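Local coordinates for protein nicotinate phosphoribosyltransferase (Porphyromonas gingivalis, PDB 2IM5) that probably makes nicotinate ribonucleotide from nicotinate and phosphoribosyl pyrophosphate at the expense of ATP, a step in NAD(+) biosynthesis, at residues Gly245-Asp250 with Thr270-Asp275; Ile281-Ala286 with Lys300-Ser305; Trp215-Gly220 with Thr249-Thr254. All coordinates share one frame; numbering follows the deposited sequence.

Contact 1 (Gly245-Asp250 with Thr270-Asp275)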
ATOM      1  N   GLY A 245       6.880   9.095   9.625  1.00 21.47           N
ATOM      2  CA  GLY A 245       7.524  10.094   8.788  1.00 21.58           C
ATOM      3  C   GLY A 245       8.157   9.708   7.459  1.00 20.47           C
ATOM      4  O   GLY A 245       9.266  10.136   7.170  1.00 22.51           O
ATOM      5  N   THR A 246       7.473   8.913   6.650  1.00 20.55           N
ATOM      6  CA  THR A 246       7.999   8.533   5.340  1.00 20.49           C
ATOM      7  C   THR A 246       7.064   9.126   4.304  1.00 20.48           C
ATOM      8  O   THR A 246       5.850   9.120   4.491  1.00 20.27           O
ATOM      9  CB  THR A 246       8.024   7.010   5.149  1.00 21.56           C
ATOM     10  OG1 THR A 246       8.879   6.423   6.134  1.00 21.99           O
ATOM     11  CG2 THR A 246       8.549   6.651   3.764  1.00 18.63           C
ATOM     12  N   VAL A 247       7.609   9.656   3.218  1.00 20.45           N
ATOM     13  CA  VAL A 247       6.750  10.238   2.204  1.00 20.28           C
ATOM     14  C   VAL A 247       6.991   9.697   0.797  1.00 20.74           C
ATOM     15  O   VAL A 247       8.131   9.450   0.395  1.00 20.17           O
ATOM     16  CB  VAL A 247       6.881  11.782   2.196  1.00 21.88           C
ATOM     17  CG1 VAL A 247       8.303  12.186   1.845  1.00 22.74           C
ATOM     18  CG2 VAL A 247       5.878  12.389   1.206  1.00 23.10           C
ATOM     19  N   LEU A 248       5.894   9.485   0.071  1.00 21.66           N
ATOM     20  CA  LEU A 248       5.923   9.015  -1.307  1.00 21.49           C
ATOM     21  C   LEU A 248       6.136  10.247  -2.171  1.00 21.81           C
ATOM     22  O   LEU A 248       5.495  11.274  -1.954  1.00 22.79           O
ATOM     23  CB  LEU A 248       4.594   8.354  -1.678  1.00 22.40           C
ATOM     24  CG  LEU A 248       4.506   6.845  -1.468  1.00 23.15           C
ATOM     25  CD1 LEU A 248       3.072   6.384  -1.675  1.00 24.86           C
ATOM     26  CD2 LEU A 248       5.444   6.140  -2.446  1.00 22.82           C
ATOM     27  N   THR A 249       7.010  10.139  -3.164  1.00 21.09           N
ATOM     28  CA  THR A 249       7.331  11.277  -4.016  1.00 19.80           C
ATOM     29  C   THR A 249       6.875  11.227  -5.470  1.00 19.08           C
ATOM     30  O   THR A 249       6.846  12.258  -6.132  1.00 19.66           O
ATOM     31  CB  THR A 249       8.857  11.507  -4.043  1.00 20.93           C
ATOM     32  OG1 THR A 249       9.484  10.434  -4.761  1.00 21.94           O
ATOM     33  CG2 THR A 249       9.421  11.538  -2.626  1.00 21.69           C
ATOM     34  N   ASP A 250       6.495  10.057  -5.967  1.00 18.63           N
ATOM     35  CA  ASP A 250       6.127   9.933  -7.381  1.00 18.63           C
ATOM     36  C   ASP A 250       4.671  10.140  -7.807  1.00 17.30           C
ATOM     37  O   ASP A 250       4.372  10.026  -9.000  1.00 17.54           O
ATOM     38  CB  ASP A 250       6.602   8.569  -7.899  1.00 19.18           C
ATOM     39  CG  ASP A 250       5.796   7.412  -7.322  1.00 22.58           C
ATOM     40  OD1 ASP A 250       5.270   7.552  -6.200  1.00 23.35           O
ATOM     41  OD2 ASP A 250       5.690   6.355  -7.983  1.00 24.62           O
ATOM     42  N   THR A 270      11.860  11.656   7.998  1.00 21.73           N
ATOM     43  CA  THR A 270      13.109  10.903   8.096  1.00 21.46           C
ATOM     44  C   THR A 270      13.418  10.122   6.840  1.00 19.98           C
ATOM     45  O   THR A 270      14.558   9.725   6.625  1.00 19.67           O
ATOM     46  CB  THR A 270      13.074   9.888   9.253  1.00 21.40           C
ATOM     47  OG1 THR A 270      11.988   8.976   9.046  1.00 23.77           O
ATOM     48  CG2 THR A 270      12.896  10.594  10.588  1.00 22.41           C
ATOM     49  N   SER A 271      12.413   9.903   6.005  1.00 20.07           N
ATOM     50  CA  SER A 271      12.650   9.127   4.803  1.00 21.35           C
ATOM     51  C   SER A 271      11.698   9.356   3.639  1.00 21.99           C
ATOM     52  O   SER A 271      10.609   9.919   3.791  1.00 22.87           O
ATOM     53  CB  SER A 271      12.647   7.642   5.171  1.00 21.65           C
ATOM     54  OG  SER A 271      11.470   7.328   5.894  1.00 22.40           O
ATOM     55  N   LEU A 272      12.139   8.900   2.472  1.00 21.01           N
ATOM     56  CA  LEU A 272      11.369   9.001   1.245  1.00 21.69           C
ATOM     57  C   LEU A 272      11.116   7.577   0.788  1.00 21.87           C
ATOM     58  O   LEU A 272      11.842   6.657   1.162  1.00 22.21           O
ATOM     59  CB  LEU A 272      12.171   9.725   0.162  1.00 20.09           C
ATOM     60  CG  LEU A 272      12.791  11.072   0.530  1.00 21.67           C
ATOM     61  CD1 LEU A 272      13.696  11.539  -0.612  1.00 21.05           C
ATOM     62  CD2 LEU A 272      11.693  12.095   0.817  1.00 21.07           C
ATOM     63  N   ARG A 273      10.084   7.390  -0.013  1.00 20.56           N
ATOM     64  CA  ARG A 273       9.809   6.068  -0.517  1.00 22.00           C
ATOM     65  C   ARG A 273       9.899   6.057  -2.038  1.00 21.54           C
ATOM     66  O   ARG A 273       9.276   6.875  -2.707  1.00 21.02           O
ATOM     67  CB  ARG A 273       8.427   5.596  -0.076  1.00 23.06           C
ATOM     68  CG  ARG A 273       8.086   4.243  -0.633  1.00 24.82           C
ATOM     69  CD  ARG A 273       6.824   3.692  -0.021  1.00 28.83           C
ATOM     70  NE  ARG A 273       6.362   2.540  -0.777  1.00 32.35           N
ATOM     71  CZ  ARG A 273       5.230   1.893  -0.529  1.00 34.62           C
ATOM     72  NH1 ARG A 273       4.448   2.289   0.467  1.00 35.43           N
ATOM     73  NH2 ARG A 273       4.876   0.865  -1.291  1.00 35.68           N
ATOM     74  N   HIS A 274      10.695   5.135  -2.569  1.00 22.90           N
ATOM     75  CA  HIS A 274      10.867   4.974  -4.011  1.00 22.67           C
ATOM     76  C   HIS A 274       9.913   3.868  -4.426  1.00 24.13           C
ATOM     77  O   HIS A 274      10.008   2.755  -3.920  1.00 24.73           O
ATOM     78  CB  HIS A 274      12.297   4.551  -4.339  1.00 22.27           C
ATOM     79  CG  HIS A 274      12.453   3.987  -5.719  1.00 22.19           C
ATOM     80  ND1 HIS A 274      12.453   4.774  -6.851  1.00 19.82           N
ATOM     81  CD2 HIS A 274      12.552   2.707  -6.150  1.00 21.71           C
ATOM     82  CE1 HIS A 274      12.542   4.004  -7.920  1.00 22.38           C
ATOM     83  NE2 HIS A 274      12.602   2.744  -7.523  1.00 23.62           N
ATOM     84  N   ASP A 275       9.009   4.155  -5.355  1.00 26.04           N
ATOM     85  CA  ASP A 275       8.045   3.142  -5.761  1.00 27.16           C
ATOM     86  C   ASP A 275       7.857   2.980  -7.268  1.00 26.72           C
ATOM     87  O   ASP A 275       6.993   2.226  -7.712  1.00 25.33           O
ATOM     88  CB  ASP A 275       6.697   3.429  -5.096  1.00 29.94           C
ATOM     89  CG  ASP A 275       5.774   2.229  -5.114  1.00 32.54           C
ATOM     90  OD1 ASP A 275       6.203   1.144  -4.656  1.00 34.25           O
ATOM     91  OD2 ASP A 275       4.623   2.372  -5.578  1.00 34.09           O
TER
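Thr246 to Leu248 run beside Ser271 to Arg273 as neighbouring parallel strands, their short axes 4.5 Å apart at closest approach and their directions differing by 37°. They are the two strands at one edge of the parallel sheet in the alpha/beta-barrel-like domain of this NAPRTase, with 246-248 outermost within the chain. The pairing rests on two backbone bonds: Val247 N gives its hydrogen to Ser271 O at 3.1 Å, and Val247 O receives Arg273 N at 2.9 Å. Val247 thus bonds to the residues before and after Leu272, its bridge partner, as parallel strands require. Where the strands begin, Gly245 O takes two weak bonds, from the amides of Thr270 and Ser271.

Side chains alternate between the sheet's two faces. Val247 and Leu272 lie alongside, pointing the same way, and Val247 CG1 meets Leu272 CD2 at 3.5 Å beneath the helices 254-260 and 279-292. On the other face Leu248 and Arg273 also run side by side. With CG anti to the backbone N (chi1 178°) and the chain extended to NE, the arginine's methylenes run alongside Leu248, whose CD2 lies 3.7 Å from Arg273 CD. This carries the guanidinium to Ser305 and Thr210, which bind NE and NH1; a long salt bridge links NH2 to Asp275. Asp275 also bonds to Ser305 and, weakly, to His213, the residue predicted to be autophosphorylated, although this model contains no phosphate there. This face therefore probably borders the catalytic region. Farther back along the same face, the Thr246 hydroxyl stands beside its own backbone N and reaches across the strand pair, donating from OG1 to Ser271 OG at 2.8 Å.

Contact 2 (Ile281-Ala286 with Lys300-Ser305); sequences IFIEKA and KYIIFS
Ile302 CD1 projects between Phe282 and Ala286 as the central bump of this interface. The isoleucine side chain rises from strand 301-304 toward a shallow hollow on helix 279-292 bounded by Phe282, Ile283 and Ala286, which lie within about one turn of one another. CD1 enters this hollow: it sits 3.7 Å from Phe282 CE2 and 4.2 Å from Ala286 CB, with Ile283 CG1 a little farther off at 4.4 Å. The small alanine methyl forms the low side of the hollow, and the phenylalanine ring forms a tall one.

Phe282 reaches the strand because its CG stands anti to the backbone N (chi1 -179°), which brings the ring down from the helix past Ile302 in the opposite direction. The isoleucine methyl meets the ring at its edge, near the ring plane. Both branches share this neighbour, since Ile302 CG2 also lies 3.8 Å from Phe282 CE2.

A second fit lies next to the first. Ile283 and Phe304 cross at roughly a right angle, and Ile283 CG1 packs against the rim of the phenylalanine ring, 3.9 Å from Phe304 CZ. One face of that ring carries Ile302 CG2, 3.3 Å above its plane and displaced toward the rim, so Ile302 fills space between the two aromatic side chains. No hydrogen bond joins the segments; the contact is entirely apolar and buried. Leu272 and His274 of the adjoining strand continue the packing around Phe282, while Ile316 and Cys320 of helix 310-320 touch Phe304.

The short helix axis runs at 156° to the strand direction and passes 10.9 Å from its axis. Such nearly antiparallel layering of a connecting helix on the strand that follows it is characteristic of a beta-alpha-beta crossover, formed here by strand 271-274, helix 279-292 and strand 301-304 of the barrel-like domain.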
ATOM      1  N   ILE A 281      18.473   6.476 -10.436  1.00 30.06           N
ATOM      2  CA  ILE A 281      18.107   7.834 -10.810  1.00 29.36           C
ATOM      3  C   ILE A 281      17.412   8.512  -9.625  1.00 29.12           C
ATOM      4  O   ILE A 281      17.646   9.688  -9.346  1.00 28.27           O
ATOM      5  CB  ILE A 281      17.173   7.830 -12.041  1.00 30.95           C
ATOM      6  CG1 ILE A 281      17.981   7.435 -13.282  1.00 31.34           C
ATOM      7  CG2 ILE A 281      16.529   9.198 -12.233  1.00 29.53           C
ATOM      8  CD1 ILE A 281      17.147   7.250 -14.524  1.00 35.48           C
ATOM      9  N   PHE A 282      16.572   7.760  -8.921  1.00 27.78           N
ATOM     10  CA  PHE A 282      15.863   8.296  -7.765  1.00 26.39           C
ATOM     11  C   PHE A 282      16.869   8.707  -6.686  1.00 26.22           C
ATOM     12  O   PHE A 282      16.744   9.772  -6.079  1.00 25.60           O
ATOM     13  CB  PHE A 282      14.910   7.248  -7.188  1.00 26.00           C
ATOM     14  CG  PHE A 282      14.117   7.739  -6.014  1.00 26.55           C
ATOM     15  CD1 PHE A 282      12.903   8.399  -6.202  1.00 26.80           C
ATOM     16  CD2 PHE A 282      14.594   7.561  -4.716  1.00 24.67           C
ATOM     17  CE1 PHE A 282      12.170   8.877  -5.111  1.00 26.45           C
ATOM     18  CE2 PHE A 282      13.876   8.033  -3.623  1.00 25.85           C
ATOM     19  CZ  PHE A 282      12.659   8.693  -3.819  1.00 26.11           C
ATOM     20  N   ILE A 283      17.867   7.859  -6.448  1.00 25.57           N
ATOM     21  CA  ILE A 283      18.879   8.151  -5.437  1.00 24.84           C
ATOM     22  C   ILE A 283      19.594   9.473  -5.723  1.00 24.99           C
ATOM     23  O   ILE A 283      19.814  10.278  -4.809  1.00 24.51           O
ATOM     24  CB  ILE A 283      19.908   7.004  -5.344  1.00 24.94           C
ATOM     25  CG1 ILE A 283      19.206   5.734  -4.853  1.00 25.07           C
ATOM     26  CG2 ILE A 283      21.042   7.393  -4.411  1.00 25.31           C
ATOM     27  CD1 ILE A 283      20.041   4.480  -4.939  1.00 26.63           C
ATOM     28  N   GLU A 284      19.945   9.705  -6.985  1.00 25.90           N
ATOM     29  CA  GLU A 284      20.623  10.947  -7.373  1.00 27.74           C
ATOM     30  C   GLU A 284      19.755  12.167  -7.088  1.00 27.17           C
ATOM     31  O   GLU A 284      20.223  13.142  -6.500  1.00 27.41           O
ATOM     32  CB  GLU A 284      20.968  10.954  -8.867  1.00 31.20           C
ATOM     33  CG  GLU A 284      21.955   9.892  -9.305  1.00 39.70           C
ATOM     34  CD  GLU A 284      23.190   9.849  -8.427  1.00 44.27           C
ATOM     35  OE1 GLU A 284      23.790  10.922  -8.171  1.00 47.73           O
ATOM     36  OE2 GLU A 284      23.558   8.735  -7.999  1.00 46.93           O
ATOM     37  N   LYS A 285      18.496  12.120  -7.521  1.00 26.12           N
ATOM     38  CA  LYS A 285      17.573  13.234  -7.308  1.00 25.58           C
ATOM     39  C   LYS A 285      17.424  13.554  -5.827  1.00 24.54           C
ATOM     40  O   LYS A 285      17.497  14.713  -5.423  1.00 23.62           O
ATOM     41  CB  LYS A 285      16.194  12.912  -7.891  1.00 27.39           C
ATOM     42  CG  LYS A 285      16.155  12.781  -9.405  1.00 29.62           C
ATOM     43  CD  LYS A 285      14.765  12.364  -9.880  1.00 31.05           C
ATOM     44  CE  LYS A 285      14.669  12.316 -11.403  1.00 31.84           C
ATOM     45  NZ  LYS A 285      13.360  11.712 -11.841  1.00 33.15           N
ATOM     46  N   ALA A 286      17.222  12.517  -5.020  1.00 23.77           N
ATOM     47  CA  ALA A 286      17.051  12.677  -3.579  1.00 23.88           C
ATOM     48  C   ALA A 286      18.279  13.319  -2.938  1.00 24.40           C
ATOM     49  O   ALA A 286      18.174  14.335  -2.241  1.00 23.96           O
ATOM     50  CB  ALA A 286      16.783  11.322  -2.937  1.00 21.21           C
ATOM     51  N   LYS A 300      19.269  10.434   6.380  1.00 22.21           N
ATOM     52  CA  LYS A 300      17.940  10.097   5.880  1.00 21.99           C
ATOM     53  C   LYS A 300      17.915   8.670   5.338  1.00 24.60           C
ATOM     54  O   LYS A 300      18.964   8.062   5.097  1.00 24.33           O
ATOM     55  CB  LYS A 300      17.526  11.074   4.774  1.00 20.87           C
ATOM     56  CG  LYS A 300      17.508  12.535   5.205  1.00 20.04           C
ATOM     57  CD  LYS A 300      16.497  12.782   6.327  1.00 19.33           C
ATOM     58  CE  LYS A 300      16.463  14.264   6.707  1.00 21.47           C
ATOM     59  NZ  LYS A 300      15.452  14.544   7.768  1.00 20.88           N
ATOM     60  N   TYR A 301      16.708   8.144   5.141  1.00 25.47           N
ATOM     61  CA  TYR A 301      16.521   6.788   4.627  1.00 28.31           C
ATOM     62  C   TYR A 301      15.625   6.795   3.397  1.00 27.55           C
ATOM     63  O   TYR A 301      14.802   7.688   3.217  1.00 27.45           O
ATOM     64  CB  TYR A 301      15.812   5.893   5.659  1.00 33.72           C
ATOM     65  CG  TYR A 301      16.433   5.847   7.034  1.00 39.92           C
ATOM     66  CD1 TYR A 301      17.079   4.692   7.489  1.00 43.08           C
ATOM     67  CD2 TYR A 301      16.366   6.948   7.889  1.00 42.38           C
ATOM     68  CE1 TYR A 301      17.638   4.633   8.768  1.00 45.59           C
ATOM     69  CE2 TYR A 301      16.927   6.904   9.171  1.00 45.31           C
ATOM     70  CZ  TYR A 301      17.558   5.745   9.602  1.00 46.08           C
ATOM     71  OH  TYR A 301      18.104   5.696  10.867  1.00 48.81           O
ATOM     72  N   ILE A 302      15.788   5.783   2.556  1.00 25.44           N
ATOM     73  CA  ILE A 302      14.932   5.619   1.398  1.00 23.06           C
ATOM     74  C   ILE A 302      14.414   4.195   1.487  1.00 22.38           C
ATOM     75  O   ILE A 302      15.197   3.252   1.633  1.00 20.61           O
ATOM     76  CB  ILE A 302      15.661   5.753   0.056  1.00 22.98           C
ATOM     77  CG1 ILE A 302      16.100   7.193  -0.174  1.00 23.22           C
ATOM     78  CG2 ILE A 302      14.719   5.310  -1.074  1.00 21.47           C
ATOM     79  CD1 ILE A 302      16.870   7.386  -1.471  1.00 24.96           C
ATOM     80  N   ILE A 303      13.095   4.051   1.440  1.00 19.44           N
ATOM     81  CA  ILE A 303      12.488   2.741   1.474  1.00 21.24           C
ATOM     82  C   ILE A 303      12.119   2.439   0.022  1.00 20.23           C
ATOM     83  O   ILE A 303      11.308   3.143  -0.580  1.00 19.72           O
ATOM     84  CB  ILE A 303      11.225   2.719   2.402  1.00 22.96           C
ATOM     85  CG1 ILE A 303      10.423   1.441   2.172  1.00 25.81           C
ATOM     86  CG2 ILE A 303      10.370   3.935   2.170  1.00 23.48           C
ATOM     87  CD1 ILE A 303      11.072   0.213   2.727  1.00 29.17           C
ATOM     88  N   PHE A 304      12.753   1.412  -0.537  1.00 18.57           N
ATOM     89  CA  PHE A 304      12.523   1.000  -1.920  1.00 19.08           C
ATOM     90  C   PHE A 304      11.485  -0.115  -1.917  1.00 18.61           C
ATOM     91  O   PHE A 304      11.611  -1.083  -1.168  1.00 20.16           O
ATOM     92  CB  PHE A 304      13.833   0.492  -2.529  1.00 16.08           C
ATOM     93  CG  PHE A 304      14.932   1.526  -2.564  1.00 16.90           C
ATOM     94  CD1 PHE A 304      15.095   2.349  -3.672  1.00 15.69           C
ATOM     95  CD2 PHE A 304      15.813   1.668  -1.487  1.00 16.02           C
ATOM     96  CE1 PHE A 304      16.113   3.292  -3.714  1.00 15.21           C
ATOM     97  CE2 PHE A 304      16.836   2.610  -1.519  1.00 15.16           C
ATOM     98  CZ  PHE A 304      16.989   3.423  -2.632  1.00 15.09           C
ATOM     99  N   SER A 305      10.467   0.003  -2.758  1.00 18.78           N
ATOM    100  CA  SER A 305       9.414  -1.008  -2.779  1.00 20.34           C
ATOM    101  C   SER A 305       8.855  -1.322  -4.164  1.00 21.88           C
ATOM    102  O   SER A 305       7.752  -1.864  -4.281  1.00 21.69           O
ATOM    103  CB  SER A 305       8.262  -0.555  -1.885  1.00 19.06           C
ATOM    104  OG  SER A 305       7.723   0.666  -2.371  1.00 19.68           O
TER

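Contact 3 (Trp215-Gly220 with Thr249-Thr254)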
ATOM      1  N   TRP A 215      -3.716   9.063  -0.417  1.00 16.78           N
ATOM      2  CA  TRP A 215      -3.707  10.214   0.482  1.00 17.24           C
ATOM      3  C   TRP A 215      -3.309  11.458  -0.295  1.00 16.60           C
ATOM      4  O   TRP A 215      -3.970  12.486  -0.200  1.00 17.87           O
ATOM      5  CB  TRP A 215      -2.733   9.975   1.641  1.00 16.53           C
ATOM      6  CG  TRP A 215      -2.588  11.131   2.593  1.00 17.06           C
ATOM      7  CD1 TRP A 215      -1.460  11.876   2.808  1.00 16.12           C
ATOM      8  CD2 TRP A 215      -3.593  11.659   3.481  1.00 15.80           C
ATOM      9  NE1 TRP A 215      -1.699  12.827   3.773  1.00 16.71           N
ATOM     10  CE2 TRP A 215      -2.996  12.717   4.202  1.00 15.81           C
ATOM     11  CE3 TRP A 215      -4.934  11.339   3.735  1.00 15.47           C
ATOM     12  CZ2 TRP A 215      -3.694  13.459   5.162  1.00 15.86           C
ATOM     13  CZ3 TRP A 215      -5.634  12.080   4.690  1.00 18.05           C
ATOM     14  CH2 TRP A 215      -5.009  13.128   5.393  1.00 17.72           C
ATOM     15  N   ILE A 216      -2.243  11.357  -1.083  1.00 16.54           N
ATOM     16  CA  ILE A 216      -1.781  12.490  -1.885  1.00 16.78           C
ATOM     17  C   ILE A 216      -2.788  12.791  -2.995  1.00 15.93           C
ATOM     18  O   ILE A 216      -3.106  13.939  -3.268  1.00 15.69           O
ATOM     19  CB  ILE A 216      -0.424  12.200  -2.562  1.00 17.20           C
ATOM     20  CG1 ILE A 216       0.590  11.682  -1.545  1.00 19.19           C
ATOM     21  CG2 ILE A 216       0.094  13.454  -3.231  1.00 17.58           C
ATOM     22  CD1 ILE A 216       0.896  12.632  -0.455  1.00 20.57           C
ATOM     23  N   GLN A 217      -3.269  11.739  -3.647  1.00 16.71           N
ATOM     24  CA  GLN A 217      -4.231  11.875  -4.738  1.00 16.09           C
ATOM     25  C   GLN A 217      -5.520  12.568  -4.285  1.00 15.80           C
ATOM     26  O   GLN A 217      -6.102  13.355  -5.021  1.00 15.38           O
ATOM     27  CB  GLN A 217      -4.559  10.496  -5.286  1.00 16.15           C
ATOM     28  CG  GLN A 217      -3.430   9.856  -6.052  1.00 16.86           C
ATOM     29  CD  GLN A 217      -3.807   8.474  -6.551  1.00 20.43           C
ATOM     30  OE1 GLN A 217      -3.828   7.512  -5.783  1.00 22.35           O
ATOM     31  NE2 GLN A 217      -4.138   8.374  -7.834  1.00 21.05           N
ATOM     32  N   PHE A 218      -5.971  12.250  -3.076  1.00 15.75           N
ATOM     33  CA  PHE A 218      -7.175  12.874  -2.544  1.00 15.83           C
ATOM     34  C   PHE A 218      -6.917  14.379  -2.480  1.00 16.74           C
ATOM     35  O   PHE A 218      -7.744  15.177  -2.918  1.00 16.15           O
ATOM     36  CB  PHE A 218      -7.484  12.336  -1.146  1.00 14.51           C
ATOM     37  CG  PHE A 218      -8.596  13.063  -0.450  1.00 16.90           C
ATOM     38  CD1 PHE A 218      -9.919  12.891  -0.854  1.00 15.87           C
ATOM     39  CD2 PHE A 218      -8.324  13.936   0.606  1.00 15.47           C
ATOM     40  CE1 PHE A 218     -10.956  13.578  -0.217  1.00 16.50           C
ATOM     41  CE2 PHE A 218      -9.354  14.627   1.248  1.00 16.55           C
ATOM     42  CZ  PHE A 218     -10.670  14.449   0.839  1.00 17.23           C
ATOM     43  N   HIS A 219      -5.749  14.754  -1.954  1.00 17.09           N
ATOM     44  CA  HIS A 219      -5.390  16.162  -1.824  1.00 16.87           C
ATOM     45  C   HIS A 219      -5.258  16.834  -3.187  1.00 17.99           C
ATOM     46  O   HIS A 219      -5.595  18.006  -3.343  1.00 17.33           O
ATOM     47  CB  HIS A 219      -4.089  16.299  -1.020  1.00 16.45           C
ATOM     48  CG  HIS A 219      -4.262  16.037   0.446  1.00 16.31           C
ATOM     49  ND1 HIS A 219      -4.466  17.045   1.364  1.00 19.43           N
ATOM     50  CD2 HIS A 219      -4.310  14.879   1.147  1.00 15.15           C
ATOM     51  CE1 HIS A 219      -4.633  16.519   2.565  1.00 16.01           C
ATOM     52  NE2 HIS A 219      -4.543  15.206   2.460  1.00 17.11           N
ATOM     53  N   GLY A 220      -4.776  16.090  -4.177  1.00 16.91           N
ATOM     54  CA  GLY A 220      -4.638  16.662  -5.501  1.00 17.32           C
ATOM     55  C   GLY A 220      -5.996  16.958  -6.117  1.00 17.93           C
ATOM     56  O   GLY A 220      -6.186  17.970  -6.782  1.00 18.75           O
ATOM     57  N   THR A 249       7.010  10.139  -3.164  1.00 21.09           N
ATOM     58  CA  THR A 249       7.331  11.277  -4.016  1.00 19.80           C
ATOM     59  C   THR A 249       6.875  11.227  -5.470  1.00 19.08           C
ATOM     60  O   THR A 249       6.846  12.258  -6.132  1.00 19.66           O
ATOM     61  CB  THR A 249       8.857  11.507  -4.043  1.00 20.93           C
ATOM     62  OG1 THR A 249       9.484  10.434  -4.761  1.00 21.94           O
ATOM     63  CG2 THR A 249       9.421  11.538  -2.626  1.00 21.69           C
ATOM     64  N   ASP A 250       6.495  10.057  -5.967  1.00 18.63           N
ATOM     65  CA  ASP A 250       6.127   9.933  -7.381  1.00 18.63           C
ATOM     66  C   ASP A 250       4.671  10.140  -7.807  1.00 17.30           C
ATOM     67  O   ASP A 250       4.372  10.026  -9.000  1.00 17.54           O
ATOM     68  CB  ASP A 250       6.602   8.569  -7.899  1.00 19.18           C
ATOM     69  CG  ASP A 250       5.796   7.412  -7.322  1.00 22.58           C
ATOM     70  OD1 ASP A 250       5.270   7.552  -6.200  1.00 23.35           O
ATOM     71  OD2 ASP A 250       5.690   6.355  -7.983  1.00 24.62           O
ATOM     72  N   THR A 251       3.781  10.447  -6.866  1.00 15.60           N
ATOM     73  CA  THR A 251       2.371  10.636  -7.199  1.00 16.38           C
ATOM     74  C   THR A 251       2.193  11.507  -8.433  1.00 15.94           C
ATOM     75  O   THR A 251       1.486  11.137  -9.361  1.00 16.84           O
ATOM     76  CB  THR A 251       1.593  11.269  -6.041  1.00 17.30           C
ATOM     77  OG1 THR A 251       1.905  10.575  -4.829  1.00 18.29           O
ATOM     78  CG2 THR A 251       0.081  11.176  -6.302  1.00 16.86           C
ATOM     79  N   TYR A 252       2.835  12.666  -8.443  1.00 15.85           N
ATOM     80  CA  TYR A 252       2.733  13.549  -9.597  1.00 17.76           C
ATOM     81  C   TYR A 252       4.118  13.751 -10.169  1.00 17.03           C
ATOM     82  O   TYR A 252       4.451  14.844 -10.616  1.00 17.27           O
ATOM     83  CB  TYR A 252       2.122  14.900  -9.196  1.00 15.49           C
ATOM     84  CG  TYR A 252       0.735  14.757  -8.623  1.00 15.83           C
ATOM     85  CD1 TYR A 252      -0.303  14.225  -9.387  1.00 15.40           C
ATOM     86  CD2 TYR A 252       0.476  15.093  -7.299  1.00 14.99           C
ATOM     87  CE1 TYR A 252      -1.562  14.022  -8.844  1.00 16.02           C
ATOM     88  CE2 TYR A 252      -0.781  14.899  -6.743  1.00 15.07           C
ATOM     89  CZ  TYR A 252      -1.796  14.359  -7.521  1.00 16.38           C
ATOM     90  OH  TYR A 252      -3.038  14.142  -6.978  1.00 18.34           O
ATOM     91  N   THR A 253       4.915  12.684 -10.141  1.00 16.76           N
ATOM     92  CA  THR A 253       6.279  12.729 -10.645  1.00 17.20           C
ATOM     93  C   THR A 253       7.223  13.210  -9.549  1.00 18.39           C
ATOM     94  O   THR A 253       6.940  14.188  -8.855  1.00 16.93           O
ATOM     95  CB  THR A 253       6.366  13.668 -11.870  1.00 19.42           C
ATOM     96  OG1 THR A 253       6.219  12.899 -13.075  1.00 23.89           O
ATOM     97  CG2 THR A 253       7.632  14.446 -11.865  1.00 16.49           C
ATOM     98  N   THR A 254       8.341  12.511  -9.392  1.00 17.99           N
ATOM     99  CA  THR A 254       9.327  12.868  -8.385  1.00 18.73           C
ATOM    100  C   THR A 254      10.004  14.213  -8.662  1.00 19.26           C
ATOM    101  O   THR A 254      10.396  14.909  -7.724  1.00 18.59           O
ATOM    102  CB  THR A 254      10.399  11.757  -8.239  1.00 20.29           C
ATOM    103  OG1 THR A 254       9.800  10.606  -7.634  1.00 21.61           O
ATOM    104  CG2 THR A 254      11.548  12.223  -7.353  1.00 21.96           C
TER
HETATM  105  O   HOH W   1      -5.243  13.207  -7.970  1.00 19.29           O
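Ile216 and Gln217, on helix 213-223, pack against Thr251 and Tyr252 in the loop between strand 246-248 and helix 254-260. Van der Waals contacts come first. The Thr251 methyl stands opposite its backbone N, with the hydroxyl beside that N (chi1 -48°), and this sends CG2 to within 3.8 Å of Gln217 CG and equally close to Ile216 CG2. The same methyl sits over the centre of the Tyr252 ring, on one of its faces. Thr251 OG1 packs 3.6 Å from Ile216 CB without bonding there; its weak hydrogen bond goes to His213 ND1. Beyond it, Tyr252 CE2 meets Ile216 CG2 at 3.9 Å.

Tyrosine and glycine make the next fit. The phenol points at the helix, at a steep angle to its axis, until Tyr252 OH is 3.3 Å from Gly220 CA and 3.4 Å from Gln217 CA; having no side chain, Gly220 admits the oxygen directly to the backbone.

Polar links are indirect. Tyr252 OH donates to a water at 2.6 Å, in the plane of the ring at its edge, and that water donates in turn to Gln217 O. Gln217 NE2 bonds to Val366 O. Within the loop, Thr253 N bonds to Asp250 O, closing the type I turn that presents Thr251 and Tyr252 side by side.

With no direct hydrogen bond between the segments, the match depends on shape and on one water that accepts from the buried phenol and donates to Gln217 O, linking side chain to helix backbone, close to His213, the predicted phosphorylation site.

Along the chain, helix segment 215-220 comes first and waits for 249-254 to close contact 3. Before that loop closes, strand segment 245-250 has already opened contact 1, which 270-275 completes; the two loops therefore cross, sharing Thr249 and Asp250. Contact 2 follows in series, with 281-286 folding back on 300-305. Contact 1 pairs two strands of the parallel sheet, and contact 2 lays helix 279-292 on strand 301-304, the next strand of that sheet. Phe282 packs on Thr249 and Thr254, so helix 279-292 also meets the loop that contact 3 holds against helix 213-223.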